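Local structure of osmolarity sensor protein EnvZ (Escherichia coli, 5XGA) at residues V16-K28 / V39-I53. The protein is a membrane-bound sensor histidine kinase that responds to osmolarity, its periplasmic domain, described here, probably taking part in sensing. Residues are numbered along the deposited sequence; the frame is centred on the assembly and turned at random.
With CPS (3-[(3-cholamidopropyl)dimethylammonio]-1-propanesulfonate), chain C.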
loop_
_atom_site.group_PDB
_atom_site.type_symbol
_atom_site.label_atom_id
_atom_site.label_comp_id
_atom_site.label_asym_id
_atom_site.label_seq_id
_atom_site.Cartn_x
_atom_site.Cartn_y
_atom_site.Cartn_z
ATOM N N VAL A 16 -3.636 -6.592 3.450
ATOM C CA VAL A 16 -4.337 -6.538 2.174
ATOM C C VAL A 16 -3.589 -5.666 1.178
ATOM O O VAL A 16 -3.295 -6.078 0.053
ATOM C CB VAL A 16 -5.755 -5.991 2.359
ATOM C CG1 VAL A 16 -6.329 -5.565 1.016
ATOM C CG2 VAL A 16 -6.626 -7.038 3.047
ATOM N N LEU A 17 -3.271 -4.457 1.613
ATOM C CA LEU A 17 -2.524 -3.512 0.800
ATOM C C LEU A 17 -1.208 -4.100 0.282
ATOM O O LEU A 17 -0.858 -3.943 -0.891
ATOM C CB LEU A 17 -2.249 -2.261 1.623
ATOM C CG LEU A 17 -1.466 -1.145 0.967
ATOM C CD1 LEU A 17 -2.225 -0.620 -0.220
ATOM C CD2 LEU A 17 -1.226 -0.050 2.002
ATOM N N ALA A 18 -0.477 -4.767 1.162
ATOM C CA ALA A 18 0.830 -5.325 0.804
ATOM C C ALA A 18 0.711 -6.344 -0.320
ATOM O O ALA A 18 1.464 -6.309 -1.299
ATOM C CB ALA A 18 1.483 -5.956 2.023
ATOM N N TYR A 19 -0.234 -7.261 -0.168
ATOM C CA TYR A 19 -0.469 -8.289 -1.172
ATOM C C TYR A 19 -0.846 -7.694 -2.516
ATOM O O TYR A 19 -0.309 -8.091 -3.548
ATOM C CB TYR A 19 -1.562 -9.255 -0.731
ATOM C CG TYR A 19 -1.580 -10.461 -1.635
ATOM C CD1 TYR A 19 -0.442 -11.246 -1.779
ATOM C CD2 TYR A 19 -2.706 -10.795 -2.379
ATOM C CE1 TYR A 19 -0.425 -12.348 -2.621
ATOM C CE2 TYR A 19 -2.700 -11.903 -3.226
ATOM C CZ TYR A 19 -1.552 -12.670 -3.343
ATOM O OH TYR A 19 -1.520 -13.767 -4.176
ATOM N N GLU A 20 -1.760 -6.727 -2.507
ATOM C CA GLU A 20 -2.207 -6.104 -3.747
ATOM C C GLU A 20 -1.121 -5.235 -4.372
ATOM O O GLU A 20 -0.944 -5.255 -5.580
ATOM C CB GLU A 20 -3.488 -5.279 -3.503
ATOM C CG GLU A 20 -4.604 -6.108 -2.890
ATOM C CD GLU A 20 -5.991 -5.503 -3.070
ATOM O OE1 GLU A 20 -6.115 -4.450 -3.728
ATOM O OE2 GLU A 20 -6.964 -6.096 -2.565
ATOM N N VAL A 21 -0.389 -4.468 -3.563
ATOM C CA VAL A 21 0.714 -3.690 -4.119
ATOM C C VAL A 21 1.787 -4.603 -4.715
ATOM O O VAL A 21 2.417 -4.266 -5.721
ATOM C CB VAL A 21 1.342 -2.785 -3.077
ATOM C CG1 VAL A 21 2.657 -2.216 -3.604
ATOM C CG2 VAL A 21 0.367 -1.668 -2.735
ATOM N N ARG A 22 1.981 -5.759 -4.100
ATOM C CA ARG A 22 2.937 -6.730 -4.619
ATOM C C ARG A 22 2.543 -7.123 -6.050
ATOM O O ARG A 22 3.386 -7.235 -6.939
ATOM C CB ARG A 22 2.993 -7.953 -3.705
ATOM C CG ARG A 22 4.128 -8.893 -4.020
ATOM C CD ARG A 22 4.119 -10.086 -3.095
ATOM N NE ARG A 22 4.873 -11.188 -3.684
ATOM C CZ ARG A 22 4.727 -12.460 -3.330
ATOM N NH1 ARG A 22 3.862 -12.791 -2.381
ATOM N NH2 ARG A 22 5.449 -13.400 -3.930
ATOM N N MET A 23 1.243 -7.293 -6.273
ATOM C CA MET A 23 0.731 -7.612 -7.600
ATOM C C MET A 23 0.815 -6.418 -8.548
ATOM O O MET A 23 1.084 -6.590 -9.733
ATOM C CB MET A 23 -0.718 -8.113 -7.508
ATOM C CG MET A 23 -0.870 -9.610 -7.239
ATOM S SD MET A 23 -2.612 -10.082 -6.995
ATOM C CE MET A 23 -2.900 -9.402 -5.368
ATOM N N LEU A 24 0.590 -5.205 -8.032
ATOM C CA LEU A 24 0.767 -4.005 -8.839
ATOM C C LEU A 24 2.142 -3.976 -9.436
ATOM O O LEU A 24 2.353 -3.495 -10.552
ATOM C CB LEU A 24 0.588 -2.746 -8.009
ATOM C CG LEU A 24 -0.809 -2.186 -7.934
ATOM C CD1 LEU A 24 -0.711 -0.898 -7.150
ATOM C CD2 LEU A 24 -1.330 -1.973 -9.365
ATOM N N MET A 25 3.084 -4.492 -8.656
ATOM C CA MET A 25 4.498 -4.305 -8.923
ATOM C C MET A 25 5.065 -5.198 -10.003
ATOM O O MET A 25 6.185 -4.975 -10.455
ATOM C CB MET A 25 5.289 -4.520 -7.634
ATOM C CG MET A 25 5.291 -3.308 -6.740
ATOM S SD MET A 25 6.304 -3.548 -5.265
ATOM C CE MET A 25 6.154 -5.306 -5.056
ATOM N N THR A 26 4.318 -6.211 -10.429
ATOM C CA THR A 26 4.918 -7.184 -11.330
ATOM C C THR A 26 3.892 -7.859 -12.239
ATOM O O THR A 26 2.697 -7.847 -11.961
ATOM C CB THR A 26 5.676 -8.260 -10.509
ATOM O OG1 THR A 26 6.415 -9.127 -11.384
ATOM C CG2 THR A 26 4.692 -9.086 -9.681
ATOM N N ASP A 27 4.370 -8.454 -13.325
ATOM C CA ASP A 27 3.501 -9.236 -14.190
ATOM C C ASP A 27 3.575 -10.726 -13.829
ATOM O O ASP A 27 2.802 -11.541 -14.353
ATOM C CB ASP A 27 3.859 -9.011 -15.666
ATOM C CG ASP A 27 5.297 -9.394 -15.993
ATOM O OD1 ASP A 27 6.090 -9.582 -15.053
ATOM O OD2 ASP A 27 5.633 -9.496 -17.192
ATOM N N LYS A 28 4.474 -11.054 -12.901
ATOM C CA LYS A 28 4.687 -12.431 -12.439
ATOM C C LYS A 28 5.058 -12.475 -10.960
ATOM O O LYS A 28 6.074 -11.902 -10.552
ATOM C CB LYS A 28 5.796 -13.115 -13.258
ATOM C CG LYS A 28 5.520 -13.223 -14.746
ATOM C CD LYS A 28 5.395 -14.689 -15.194
ATOM C CE LYS A 28 5.556 -14.842 -16.711
ATOM N NZ LYS A 28 4.541 -14.065 -17.497
ATOM N N VAL A 39 0.306 -12.458 -13.528
ATOM C CA VAL A 39 -0.623 -11.459 -13.020
ATOM C C VAL A 39 -1.226 -10.756 -14.227
ATOM O O VAL A 39 -0.544 -9.993 -14.903
ATOM C CB VAL A 39 0.087 -10.430 -12.101
ATOM C CG1 VAL A 39 -0.889 -9.358 -11.621
ATOM C CG2 VAL A 39 0.756 -11.129 -10.912
ATOM N N PRO A 40 -2.501 -11.026 -14.521
ATOM C CA PRO A 40 -3.098 -10.364 -15.690
ATOM C C PRO A 40 -3.079 -8.838 -15.544
ATOM O O PRO A 40 -3.354 -8.328 -14.454
ATOM C CB PRO A 40 -4.535 -10.900 -15.707
ATOM C CG PRO A 40 -4.451 -12.250 -14.980
ATOM C CD PRO A 40 -3.405 -12.011 -13.898
ATOM N N PRO A 41 -2.738 -8.114 -16.620
ATOM C CA PRO A 41 -2.737 -6.641 -16.563
ATOM C C PRO A 41 -4.058 -6.084 -16.040
ATOM O O PRO A 41 -4.070 -5.155 -15.237
ATOM C CB PRO A 41 -2.521 -6.227 -18.021
ATOM C CG PRO A 41 -1.848 -7.402 -18.653
ATOM C CD PRO A 41 -2.352 -8.626 -17.946
ATOM N N ALA A 42 -5.169 -6.660 -16.491
ATOM C CA ALA A 42 -6.488 -6.198 -16.054
ATOM C C ALA A 42 -6.612 -6.159 -14.531
ATOM O O ALA A 42 -7.234 -5.251 -13.981
ATOM C CB ALA A 42 -7.579 -7.082 -16.648
ATOM N N PHE A 43 -6.036 -7.146 -13.852
ATOM C CA PHE A 43 -6.088 -7.205 -12.389
ATOM C C PHE A 43 -5.346 -6.030 -11.788
ATOM O O PHE A 43 -5.751 -5.453 -10.769
ATOM C CB PHE A 43 -5.464 -8.504 -11.864
ATOM C CG PHE A 43 -6.299 -9.723 -12.109
ATOM C CD1 PHE A 43 -7.541 -9.619 -12.718
ATOM C CD2 PHE A 43 -5.851 -10.972 -11.721
ATOM C CE1 PHE A 43 -8.318 -10.744 -12.936
ATOM C CE2 PHE A 43 -6.621 -12.104 -11.947
ATOM C CZ PHE A 43 -7.852 -11.987 -12.550
ATOM N N ARG A 44 -4.227 -5.707 -12.414
ATOM C CA ARG A 44 -3.352 -4.656 -11.910
ATOM C C ARG A 44 -4.018 -3.290 -12.032
ATOM O O ARG A 44 -3.972 -2.488 -11.102
ATOM C CB ARG A 44 -2.024 -4.692 -12.655
ATOM C CG ARG A 44 -1.171 -5.901 -12.263
ATOM C CD ARG A 44 0.303 -5.470 -12.223
ATOM N NE ARG A 44 0.926 -5.798 -13.475
ATOM C CZ ARG A 44 2.123 -5.396 -13.893
ATOM N NH1 ARG A 44 2.907 -4.586 -13.174
ATOM N NH2 ARG A 44 2.523 -5.817 -15.075
ATOM N N ARG A 45 -4.643 -3.049 -13.182
ATOM C CA ARG A 45 -5.460 -1.859 -13.386
ATOM C C ARG A 45 -6.580 -1.759 -12.358
ATOM O O ARG A 45 -6.839 -0.687 -11.821
ATOM C CB ARG A 45 -6.048 -1.849 -14.798
ATOM C CG ARG A 45 -5.079 -1.382 -15.861
ATOM C CD ARG A 45 -5.770 -1.169 -17.197
ATOM N NE ARG A 45 -6.281 -2.419 -17.754
ATOM C CZ ARG A 45 -5.607 -3.201 -18.596
ATOM N NH1 ARG A 45 -4.381 -2.870 -18.982
ATOM N NH2 ARG A 45 -6.159 -4.319 -19.055
ATOM N N GLU A 46 -7.241 -2.876 -12.067
ATOM C CA GLU A 46 -8.373 -2.837 -11.139
ATOM C C GLU A 46 -7.922 -2.673 -9.681
ATOM O O GLU A 46 -8.570 -1.981 -8.897
ATOM C CB GLU A 46 -9.230 -4.093 -11.293
ATOM C CG GLU A 46 -10.661 -3.911 -10.812
ATOM C CD GLU A 46 -11.349 -2.714 -11.455
ATOM O OE1 GLU A 46 -11.466 -1.653 -10.793
ATOM O OE2 GLU A 46 -11.775 -2.832 -12.623
ATOM N N ILE A 47 -6.817 -3.312 -9.309
ATOM C CA ILE A 47 -6.240 -3.116 -7.969
ATOM C C ILE A 47 -5.914 -1.648 -7.711
ATOM O O ILE A 47 -6.246 -1.097 -6.653
ATOM C CB ILE A 47 -4.936 -3.921 -7.768
ATOM C CG1 ILE A 47 -5.247 -5.405 -7.579
ATOM C CG2 ILE A 47 -4.179 -3.381 -6.545
ATOM C CD1 ILE A 47 -4.013 -6.341 -7.708
ATOM N N TYR A 48 -5.243 -1.031 -8.678
ATOM C CA TYR A 48 -4.887 0.381 -8.581
ATOM C C TYR A 48 -6.141 1.224 -8.346
ATOM O O TYR A 48 -6.190 2.029 -7.434
ATOM C CB TYR A 48 -4.159 0.855 -9.838
ATOM C CG TYR A 48 -3.497 2.218 -9.660
ATOM C CD1 TYR A 48 -2.200 2.318 -9.169
ATOM C CD2 TYR A 48 -4.176 3.397 -9.957
ATOM C CE1 TYR A 48 -1.595 3.552 -8.981
ATOM C CE2 TYR A 48 -3.572 4.643 -9.783
ATOM C CZ TYR A 48 -2.282 4.709 -9.292
ATOM O OH TYR A 48 -1.665 5.928 -9.112
ATOM N N ARG A 49 -7.169 1.022 -9.157
ATOM C CA ARG A 49 -8.390 1.803 -8.980
ATOM C C ARG A 49 -9.111 1.502 -7.676
ATOM O O ARG A 49 -9.479 2.417 -6.939
ATOM C CB ARG A 49 -9.329 1.578 -10.159
ATOM C CG ARG A 49 -8.826 2.182 -11.440
ATOM C CD ARG A 49 -9.892 2.155 -12.522
ATOM N NE ARG A 49 -9.294 2.031 -13.847
ATOM C CZ ARG A 49 -9.334 0.924 -14.582
ATOM N NH1 ARG A 49 -9.963 -0.158 -14.129
ATOM N NH2 ARG A 49 -8.753 0.904 -15.774
ATOM N N GLU A 50 -9.318 0.225 -7.385
ATOM C CA GLU A 50 -10.054 -0.171 -6.189
ATOM C C GLU A 50 -9.348 0.285 -4.904
ATOM O O GLU A 50 -10.001 0.616 -3.917
ATOM C CB GLU A 50 -10.258 -1.689 -6.172
ATOM C CG GLU A 50 -11.135 -2.191 -5.035
ATOM C CD GLU A 50 -12.558 -1.646 -5.095
ATOM O OE1 GLU A 50 -13.061 -1.393 -6.213
ATOM O OE2 GLU A 50 -13.172 -1.466 -4.018
ATOM N N LEU A 51 -8.017 0.318 -4.907
ATOM C CA LEU A 51 -7.331 0.787 -3.710
ATOM C C LEU A 51 -7.496 2.286 -3.513
ATOM O O LEU A 51 -7.308 2.788 -2.409
ATOM C CB LEU A 51 -5.850 0.447 -3.755
ATOM C CG LEU A 51 -5.482 -0.997 -3.462
ATOM C CD1 LEU A 51 -3.993 -1.182 -3.738
ATOM C CD2 LEU A 51 -5.798 -1.335 -2.030
ATOM N N GLY A 52 -7.815 3.006 -4.583
ATOM C CA GLY A 52 -7.891 4.461 -4.493
ATOM C C GLY A 52 -6.531 5.102 -4.234
ATOM O O GLY A 52 -6.409 6.092 -3.505
ATOM N N ILE A 53 -5.494 4.539 -4.836
ATOM C CA ILE A 53 -4.154 5.077 -4.693
ATOM C C ILE A 53 -4.057 6.461 -5.322
ATOM O O ILE A 53 -4.485 6.658 -6.461
ATOM C CB ILE A 53 -3.113 4.153 -5.346
ATOM C CG1 ILE A 53 -2.865 2.924 -4.468
ATOM C CG2 ILE A 53 -1.803 4.918 -5.656
ATOM C CD1 ILE A 53 -2.152 1.790 -5.190
HETATM C C1 CPS C . -1.610 -0.560 -16.676
HETATM C C2 CPS C . -1.217 -0.335 -15.226
HETATM C C3 CPS C . -2.366 1.921 -14.677
HETATM C C4 CPS C . -2.209 3.441 -14.683
HETATM C C5 CPS C . -1.000 3.948 -13.916
HETATM C C6 CPS C . 0.146 2.974 -13.908
HETATM C C7 CPS C . 1.026 3.553 -12.845
HETATM C C8 CPS C . 1.157 4.900 -13.509
HETATM C C9 CPS C . -0.063 5.044 -14.437
HETATM C C10 CPS C . -1.517 4.305 -12.536
HETATM C C11 CPS C . -2.382 -0.727 -14.356
HETATM C C12 CPS C . -1.542 -1.994 -17.196
HETATM C C13 CPS C . -0.223 -2.692 -16.939
HETATM C C14 CPS C . 0.699 -1.781 -16.153
HETATM C C15 CPS C . -0.004 -1.239 -14.927
HETATM C C16 CPS C . 1.022 -0.638 -13.995
HETATM C C17 CPS C . 1.184 0.831 -14.283
HETATM C C18 CPS C . -0.106 1.495 -13.867
HETATM C C19 CPS C . -1.073 1.174 -14.960
HETATM C C20 CPS C . -0.495 6.522 -14.520
HETATM C C21 CPS C . -1.847 6.774 -15.193
HETATM C C22 CPS C . 0.578 7.432 -15.132
HETATM C C23 CPS C . 1.623 8.027 -14.185
HETATM C C24 CPS C . 2.551 9.018 -14.893
HETATM C C25 CPS C . 3.718 9.417 -12.777
HETATM C C26 CPS C . 3.765 10.700 -11.941
HETATM C C27 CPS C . 4.745 11.731 -12.511
HETATM C C28 CPS C . 5.884 11.430 -10.450
HETATM C C29 CPS C . 6.782 10.503 -12.442
HETATM C C30 CPS C . 6.815 12.877 -12.236
HETATM N N1 CPS C . 3.505 9.639 -14.202
HETATM N N2 CPS C . 6.070 11.653 -11.884
HETATM O O1 CPS C . 2.456 9.276 -16.084
HETATM O O2 CPS C . 0.316 -3.098 -18.192
HETATM O O3 CPS C . 1.397 1.033 -15.675
HETATM O O4 CPS C . -2.215 3.905 -16.012
#
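The helical segments 16-24 and 41-51 run in roughly opposite directions, 136° between their axes and 9.3 Å apart at closest approach, drawing together from L17 and L51 toward L24 and R44. I47, branched at CB, fills the middle: its CG2 lies 3.8 Å from CG of L24, while CD1 meets CB of M23, those side chains crossing at about a right angle. L24 reaches on to I53, tip to tip, with CD1 3.6 Å from CD1, and L51 packs against L17 and the carboxylate end of E20. V39 N donates to D27 O (2.8 Å), joining the loop after helix 16-24 to the residue before the N-cap, P40.

R44 suits the exit of helix 16-24 because its long chain, bent at chi2 (-143°) and chi3 (-96°), carries the guanidinium to backbone carbonyls there. NH1 of R44 gives L24 O a nearly straight bond of 2.9 Å; the oxygen lies in the guanidinium plane, though NH1 stands above the carbonyl plane. T26 O sits over one face, C14 of the bound CPS more loosely over the opposite one. A leucine in its place would probably leave L24 O without this donor and the T26-D27 loop without its flat support. Steroid carbons rest on aliphatic R45 (CG to C11 3.2 Å) and the Y48 ring face (CZ to C10 3.4 Å), making helix 41-51 a largely apolar wall for CPS.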